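Local coordinates for protein dihydrodipicolinate synthase (Bacillus anthracis, PDB 1XL9) that probably catalyses the condensation of pyruvate with aspartate semialdehyde that opens the diaminopimelate branch of lysine biosynthesis, at residues V194-D199 with K211-V216; G200-A205 with E227-F232. All coordinates share one frame; numbering follows the deposited sequence.

Contact 1 of 2, residues V194-D199 with K211-V216; sequences VYSGDD and KGIVSV
The carboxylate of D199 takes hydrogen bonds through both of its oxygens. S215 OG donates to D199 OD1 at 2.6 Å, and V216 N donates to D199 OD2 at 3.1 Å. Each oxygen uses its syn lone pair, so the two donors meet the inner side of the carboxylate. A217 N adds a third bond, to OD2, and S215 OG in turn accepts a hydrogen bond from S218 N. The S215 hydroxyl reaches the carboxylate because OG stands anti to the backbone N (chi1 173°).

Before D199 in the chain, strand 194-196 pairs in parallel with strand 212-215. S196 N bonds G212 O at 3.0 Å, in the carbonyl plane. V214 N bonds S196 O at 2.9 Å, almost straight at the hydrogen (175°). At the start of the pair, K211 N reaches V194 O at 2.8 Å. The I213 methyl CD1 lies against S196 O (3.3 Å) and also touches D198 O.

Y195 occupies the other side of the sheet. Its ring lies alongside the K211 chain, and the two side chains point the same way. K211 CB sits over one ring face in a CH-pi contact, 4.2 Å from the centroid. V214 CG2 packs on Y195 CB at 3.9 Å. A water in the ring plane donates to Y195 OH and accepts from K211 NZ. The hydroxyl is also bonded to G14 O, and the lysine forms a salt bridge with D12.

These are the last two strands of the TIM barrel, closed by backbone hydrogen bonds of I213 with T15, just before strand 16-20, and of S215 with A17 within it. The D199 carboxylate lies buried among N-H and O-H donors near a helix start, which would tend to stabilise its negative charge.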
ATOM      1  N   VAL A 194     -26.182   4.283   6.832  1.00 38.81           N
ATOM      2  CA  VAL A 194     -24.905   3.916   6.254  1.00 38.22           C
ATOM      3  C   VAL A 194     -25.123   2.986   5.017  1.00 38.79           C
ATOM      4  O   VAL A 194     -25.627   1.869   5.138  1.00 38.68           O
ATOM      5  CB  VAL A 194     -24.041   3.243   7.353  1.00 38.34           C
ATOM      6  CG1 VAL A 194     -22.696   2.748   6.830  1.00 37.64           C
ATOM      7  CG2 VAL A 194     -23.829   4.226   8.583  1.00 38.77           C
ATOM      8  N   TYR A 195     -24.732   3.448   3.827  1.00 38.46           N
ATOM      9  CA  TYR A 195     -24.743   2.616   2.634  1.00 37.70           C
ATOM     10  C   TYR A 195     -23.330   2.165   2.318  1.00 37.71           C
ATOM     11  O   TYR A 195     -22.359   2.865   2.613  1.00 36.55           O
ATOM     12  CB  TYR A 195     -25.296   3.390   1.437  1.00 37.87           C
ATOM     13  CG  TYR A 195     -26.773   3.666   1.531  1.00 38.10           C
ATOM     14  CD1 TYR A 195     -27.690   2.968   0.715  1.00 39.07           C
ATOM     15  CD2 TYR A 195     -27.264   4.618   2.448  1.00 39.02           C
ATOM     16  CE1 TYR A 195     -29.060   3.213   0.818  1.00 38.18           C
ATOM     17  CE2 TYR A 195     -28.646   4.864   2.578  1.00 39.47           C
ATOM     18  CZ  TYR A 195     -29.535   4.147   1.770  1.00 37.83           C
ATOM     19  OH  TYR A 195     -30.862   4.424   1.898  1.00 35.10           O
ATOM     20  N   SER A 196     -23.226   0.974   1.725  1.00 37.68           N
ATOM     21  CA  SER A 196     -22.033   0.593   0.984  1.00 37.94           C
ATOM     22  C   SER A 196     -21.994   1.460  -0.282  1.00 38.45           C
ATOM     23  O   SER A 196     -23.053   1.790  -0.847  1.00 38.47           O
ATOM     24  CB  SER A 196     -22.071  -0.911   0.602  1.00 38.06           C
ATOM     25  OG  SER A 196     -20.918  -1.316  -0.148  1.00 37.34           O
ATOM     26  N   GLY A 197     -20.777   1.861  -0.676  1.00 38.42           N
ATOM     27  CA  GLY A 197     -20.485   2.332  -2.015  1.00 38.43           C
ATOM     28  C   GLY A 197     -19.744   1.284  -2.866  1.00 38.63           C
ATOM     29  O   GLY A 197     -19.189   1.634  -3.908  1.00 37.33           O
ATOM     30  N   ASP A 198     -19.730   0.018  -2.435  1.00 39.10           N
ATOM     31  CA  ASP A 198     -19.063  -1.078  -3.177  1.00 39.75           C
ATOM     32  C   ASP A 198     -20.047  -2.213  -3.417  1.00 39.41           C
ATOM     33  O   ASP A 198     -20.468  -2.857  -2.492  1.00 38.15           O
ATOM     34  CB  ASP A 198     -17.898  -1.614  -2.355  1.00 40.80           C
ATOM     35  CG  ASP A 198     -16.956  -0.510  -1.875  1.00 43.92           C
ATOM     36  OD1 ASP A 198     -16.066  -0.168  -2.714  1.00 43.00           O
ATOM     37  OD2 ASP A 198     -17.096  -0.019  -0.673  1.00 46.30           O
ATOM     38  N   ASP A 199     -20.406  -2.446  -4.670  1.00 39.82           N
ATOM     39  CA  ASP A 199     -21.462  -3.384  -5.024  1.00 39.98           C
ATOM     40  C   ASP A 199     -21.217  -4.780  -4.456  1.00 40.29           C
ATOM     41  O   ASP A 199     -22.125  -5.355  -3.854  1.00 40.27           O
ATOM     42  CB  ASP A 199     -21.609  -3.510  -6.561  1.00 40.25           C
ATOM     43  CG  ASP A 199     -22.520  -2.457  -7.149  1.00 41.25           C
ATOM     44  OD1 ASP A 199     -23.694  -2.361  -6.696  1.00 42.63           O
ATOM     45  OD2 ASP A 199     -22.056  -1.739  -8.064  1.00 40.40           O
ATOM     46  N   LYS A 211     -27.782   0.119   5.597  1.00 43.25           N
ATOM     47  CA  LYS A 211     -29.142   0.296   5.021  1.00 41.98           C
ATOM     48  C   LYS A 211     -29.247  -0.313   3.634  1.00 40.66           C
ATOM     49  O   LYS A 211     -30.273  -0.845   3.252  1.00 41.46           O
ATOM     50  CB  LYS A 211     -29.522   1.778   4.938  1.00 43.03           C
ATOM     51  CG  LYS A 211     -30.943   2.153   5.459  1.00 44.26           C
ATOM     52  CD  LYS A 211     -31.992   2.291   4.324  1.00 47.85           C
ATOM     53  CE  LYS A 211     -33.338   2.903   4.820  1.00 47.39           C
ATOM     54  NZ  LYS A 211     -33.215   4.360   5.361  1.00 48.52           N
ATOM     55  N   GLY A 212     -28.197  -0.197   2.850  1.00 39.55           N
ATOM     56  CA  GLY A 212     -28.155  -0.872   1.554  1.00 38.82           C
ATOM     57  C   GLY A 212     -26.959  -0.456   0.740  1.00 37.66           C
ATOM     58  O   GLY A 212     -25.874  -0.304   1.277  1.00 36.60           O
ATOM     59  N   ILE A 213     -27.175  -0.244  -0.558  1.00 36.78           N
ATOM     60  CA  ILE A 213     -26.074   0.002  -1.501  1.00 36.53           C
ATOM     61  C   ILE A 213     -26.328   1.235  -2.410  1.00 35.65           C
ATOM     62  O   ILE A 213     -27.463   1.445  -2.860  1.00 35.93           O
ATOM     63  CB  ILE A 213     -25.872  -1.252  -2.360  1.00 36.16           C
ATOM     64  CG1 ILE A 213     -24.817  -1.064  -3.440  1.00 36.25           C
ATOM     65  CG2 ILE A 213     -27.173  -1.632  -3.074  1.00 37.65           C
ATOM     66  CD1 ILE A 213     -23.451  -0.801  -2.904  1.00 38.04           C
ATOM     67  N   VAL A 214     -25.295   2.052  -2.643  1.00 34.77           N
ATOM     68  CA  VAL A 214     -25.309   3.018  -3.761  1.00 34.72           C
ATOM     69  C   VAL A 214     -24.515   2.358  -4.895  1.00 34.33           C
ATOM     70  O   VAL A 214     -23.331   2.036  -4.745  1.00 33.98           O
ATOM     71  CB  VAL A 214     -24.742   4.386  -3.408  1.00 34.21           C
ATOM     72  CG1 VAL A 214     -24.952   5.325  -4.548  1.00 34.82           C
ATOM     73  CG2 VAL A 214     -25.419   4.985  -2.141  1.00 34.30           C
ATOM     74  N   SER A 215     -25.166   2.141  -6.012  1.00 34.35           N
ATOM     75  CA  SER A 215     -24.768   1.064  -6.902  1.00 34.61           C
ATOM     76  C   SER A 215     -24.504   1.493  -8.332  1.00 34.90           C
ATOM     77  O   SER A 215     -25.113   2.433  -8.862  1.00 33.09           O
ATOM     78  CB  SER A 215     -25.865   0.006  -6.916  1.00 34.29           C
ATOM     79  OG  SER A 215     -25.595  -1.006  -7.893  1.00 35.11           O
ATOM     80  N   VAL A 216     -23.642   0.715  -8.979  1.00 35.29           N
ATOM     81  CA  VAL A 216     -23.418   0.793 -10.406  1.00 36.16           C
ATOM     82  C   VAL A 216     -23.963  -0.453 -11.151  1.00 37.36           C
ATOM     83  O   VAL A 216     -24.479  -0.338 -12.264  1.00 37.26           O
ATOM     84  CB  VAL A 216     -21.884   0.956 -10.670  1.00 36.90           C
ATOM     85  CG1 VAL A 216     -21.557   0.791 -12.107  1.00 35.40           C
ATOM     86  CG2 VAL A 216     -21.367   2.331 -10.107  1.00 36.25           C
TER
HETATM   87  O   HOH W   1     -32.153   6.129   3.525  1.00 32.74           O

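Contact 2 of 2, residues G200-A205 with E227-F232; sequences GLTLPA and EMIAAF
L203 CD1 meets F232 CD1 at 3.5 Å, the closest approach between the two segments. The methyl stands obliquely to the ring and also touches F232 CG and CB. F232 reaches across because its CG is anti to the backbone N (chi1 158°). A second cluster forms around the end of M228. Its chain is extended through chi2 and bends at chi3 (90°), which brings CE to 3.7 Å from T202 CG2. The same methyl lies 4.1 Å from L203 CB.

The rest is looser. I229 CD1 comes only to 4.4 Å from T202 CG2, and no hydrogen bond joins the two segments. T202 OG1 is instead bonded to D199 O. On the far side of helix 218-233, A230 and E227 face solvent; E227 pairs with K239.

The contact sits toward the outside of the barrel. Helix 237-253 packs against it through H244, which touches L203 and M228. A second subunit reaches both helices: its F237 stacks on F232, its F232 packs on F232, and its P204 packs on P204 of helix 202-207. The inner side of helix 202-207 covers strand 193-196, where A205 touches S196; helix 218-233 is its neighbour in the outer layer.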
ATOM      1  N   GLY A 200     -20.014  -5.315  -4.705  1.00 39.75           N
ATOM      2  CA  GLY A 200     -19.641  -6.635  -4.254  1.00 39.69           C
ATOM      3  C   GLY A 200     -19.862  -6.814  -2.783  1.00 39.91           C
ATOM      4  O   GLY A 200     -20.294  -7.874  -2.367  1.00 41.20           O
ATOM      5  N   LEU A 201     -19.616  -5.767  -2.002  1.00 39.45           N
ATOM      6  CA  LEU A 201     -19.838  -5.754  -0.567  1.00 39.85           C
ATOM      7  C   LEU A 201     -21.262  -5.568  -0.101  1.00 40.08           C
ATOM      8  O   LEU A 201     -21.478  -5.345   1.093  1.00 41.23           O
ATOM      9  CB  LEU A 201     -19.030  -4.613   0.099  1.00 39.64           C
ATOM     10  CG  LEU A 201     -17.512  -4.757   0.092  1.00 40.99           C
ATOM     11  CD1 LEU A 201     -16.876  -3.571   0.767  1.00 41.62           C
ATOM     12  CD2 LEU A 201     -17.104  -6.040   0.790  1.00 42.82           C
ATOM     13  N   THR A 202     -22.244  -5.613  -0.991  1.00 39.92           N
ATOM     14  CA  THR A 202     -23.622  -5.277  -0.579  1.00 39.94           C
ATOM     15  C   THR A 202     -24.154  -6.215   0.507  1.00 39.85           C
ATOM     16  O   THR A 202     -24.608  -5.779   1.580  1.00 38.20           O
ATOM     17  CB  THR A 202     -24.534  -5.222  -1.799  1.00 39.58           C
ATOM     18  OG1 THR A 202     -24.173  -4.087  -2.601  1.00 38.90           O
ATOM     19  CG2 THR A 202     -25.995  -5.129  -1.396  1.00 38.92           C
ATOM     20  N   LEU A 203     -24.049  -7.511   0.235  1.00 40.55           N
ATOM     21  CA  LEU A 203     -24.503  -8.553   1.171  1.00 41.23           C
ATOM     22  C   LEU A 203     -23.852  -8.499   2.563  1.00 40.75           C
ATOM     23  O   LEU A 203     -24.556  -8.457   3.577  1.00 40.66           O
ATOM     24  CB  LEU A 203     -24.325  -9.967   0.546  1.00 41.86           C
ATOM     25  CG  LEU A 203     -24.826 -11.119   1.432  1.00 42.78           C
ATOM     26  CD1 LEU A 203     -26.194 -10.793   2.058  1.00 45.34           C
ATOM     27  CD2 LEU A 203     -24.941 -12.447   0.647  1.00 43.38           C
ATOM     28  N   PRO A 204     -22.510  -8.561   2.616  1.00 40.57           N
ATOM     29  CA  PRO A 204     -21.814  -8.501   3.900  1.00 41.03           C
ATOM     30  C   PRO A 204     -21.907  -7.165   4.659  1.00 41.30           C
ATOM     31  O   PRO A 204     -21.719  -7.141   5.864  1.00 40.50           O
ATOM     32  CB  PRO A 204     -20.365  -8.760   3.516  1.00 41.03           C
ATOM     33  CG  PRO A 204     -20.286  -8.435   2.058  1.00 40.49           C
ATOM     34  CD  PRO A 204     -21.580  -8.746   1.485  1.00 40.04           C
ATOM     35  N   ALA A 205     -22.117  -6.064   3.944  1.00 41.92           N
ATOM     36  CA  ALA A 205     -22.332  -4.743   4.561  1.00 41.89           C
ATOM     37  C   ALA A 205     -23.708  -4.698   5.241  1.00 41.81           C
ATOM     38  O   ALA A 205     -23.870  -4.206   6.357  1.00 41.27           O
ATOM     39  CB  ALA A 205     -22.238  -3.667   3.475  1.00 42.18           C
ATOM     40  N   GLU A 227     -33.796  -8.954  -5.391  1.00 46.01           N
ATOM     41  CA  GLU A 227     -34.039 -10.379  -5.099  1.00 46.31           C
ATOM     42  C   GLU A 227     -33.128 -10.912  -3.972  1.00 45.84           C
ATOM     43  O   GLU A 227     -33.615 -11.434  -2.942  1.00 45.64           O
ATOM     44  CB  GLU A 227     -33.804 -11.203  -6.385  1.00 46.37           C
ATOM     45  CG  GLU A 227     -34.932 -12.101  -6.798  1.00 48.80           C
ATOM     46  CD  GLU A 227     -34.465 -13.332  -7.623  1.00 50.68           C
ATOM     47  OE1 GLU A 227     -34.816 -14.469  -7.204  1.00 55.70           O
ATOM     48  OE2 GLU A 227     -33.743 -13.180  -8.664  1.00 55.70           O
ATOM     49  N   MET A 228     -31.813 -10.740  -4.165  1.00 45.06           N
ATOM     50  CA  MET A 228     -30.799 -11.056  -3.168  1.00 44.87           C
ATOM     51  C   MET A 228     -31.037 -10.385  -1.808  1.00 45.01           C
ATOM     52  O   MET A 228     -30.907 -11.028  -0.758  1.00 43.67           O
ATOM     53  CB  MET A 228     -29.419 -10.640  -3.683  1.00 44.86           C
ATOM     54  CG  MET A 228     -28.282 -10.913  -2.727  1.00 44.65           C
ATOM     55  SD  MET A 228     -26.713 -10.176  -3.165  1.00 43.90           S
ATOM     56  CE  MET A 228     -26.909  -8.586  -2.279  1.00 44.74           C
ATOM     57  N   ILE A 229     -31.324  -9.094  -1.810  1.00 45.56           N
ATOM     58  CA  ILE A 229     -31.504  -8.372  -0.544  1.00 46.27           C
ATOM     59  C   ILE A 229     -32.704  -8.929   0.214  1.00 47.63           C
ATOM     60  O   ILE A 229     -32.637  -9.155   1.423  1.00 48.18           O
ATOM     61  CB  ILE A 229     -31.657  -6.860  -0.780  1.00 46.00           C
ATOM     62  CG1 ILE A 229     -30.302  -6.261  -1.159  1.00 45.29           C
ATOM     63  CG2 ILE A 229     -32.274  -6.139   0.470  1.00 46.23           C
ATOM     64  CD1 ILE A 229     -30.349  -4.748  -1.428  1.00 45.87           C
ATOM     65  N   ALA A 230     -33.798  -9.180  -0.504  1.00 49.19           N
ATOM     66  CA  ALA A 230     -35.012  -9.747   0.110  1.00 49.63           C
ATOM     67  C   ALA A 230     -34.740 -11.128   0.726  1.00 50.46           C
ATOM     68  O   ALA A 230     -35.213 -11.426   1.843  1.00 50.26           O
ATOM     69  CB  ALA A 230     -36.153  -9.839  -0.920  1.00 49.45           C
ATOM     70  N   ALA A 231     -33.986 -11.948  -0.012  1.00 51.32           N
ATOM     71  CA  ALA A 231     -33.601 -13.308   0.398  1.00 51.81           C
ATOM     72  C   ALA A 231     -32.787 -13.290   1.677  1.00 53.09           C
ATOM     73  O   ALA A 231     -33.013 -14.090   2.593  1.00 54.23           O
ATOM     74  CB  ALA A 231     -32.811 -13.987  -0.706  1.00 51.30           C
ATOM     75  N   PHE A 232     -31.848 -12.363   1.759  1.00 54.11           N
ATOM     76  CA  PHE A 232     -31.060 -12.224   2.963  1.00 54.53           C
ATOM     77  C   PHE A 232     -31.970 -11.842   4.146  1.00 55.17           C
ATOM     78  O   PHE A 232     -32.008 -12.579   5.141  1.00 54.78           O
ATOM     79  CB  PHE A 232     -29.914 -11.213   2.754  1.00 54.95           C
ATOM     80  CG  PHE A 232     -29.383 -10.630   4.022  1.00 54.53           C
ATOM     81  CD1 PHE A 232     -28.357 -11.256   4.706  1.00 56.12           C
ATOM     82  CD2 PHE A 232     -29.917  -9.450   4.532  1.00 56.38           C
ATOM     83  CE1 PHE A 232     -27.888 -10.736   5.877  1.00 56.43           C
ATOM     84  CE2 PHE A 232     -29.451  -8.904   5.706  1.00 56.08           C
ATOM     85  CZ  PHE A 232     -28.435  -9.544   6.384  1.00 56.84           C
TER

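In the fold
The centres of the two contacts lie about 10 Å apart. Contact 1 pairs the two strands of a beta-alpha-beta unit; contact 2 joins that unit's helix to helix 218-233, which follows it. They touch directly: I213 CG1 lies 3.2 Å from T202 OG1, and S196 CB packs on A205 CB at 4.0 Å. M225 of helix 218-233 extends the link, touching D199, I213 and S215. As in other TIM barrels, the active site probably lies at the C-terminal ends of the strands, where D199 and S215 of contact 1 meet. The centre of contact 1 lies about 7 Å from the centre of the chain, that of contact 2 about 17 Å, and contact 2 reaches the second subunit.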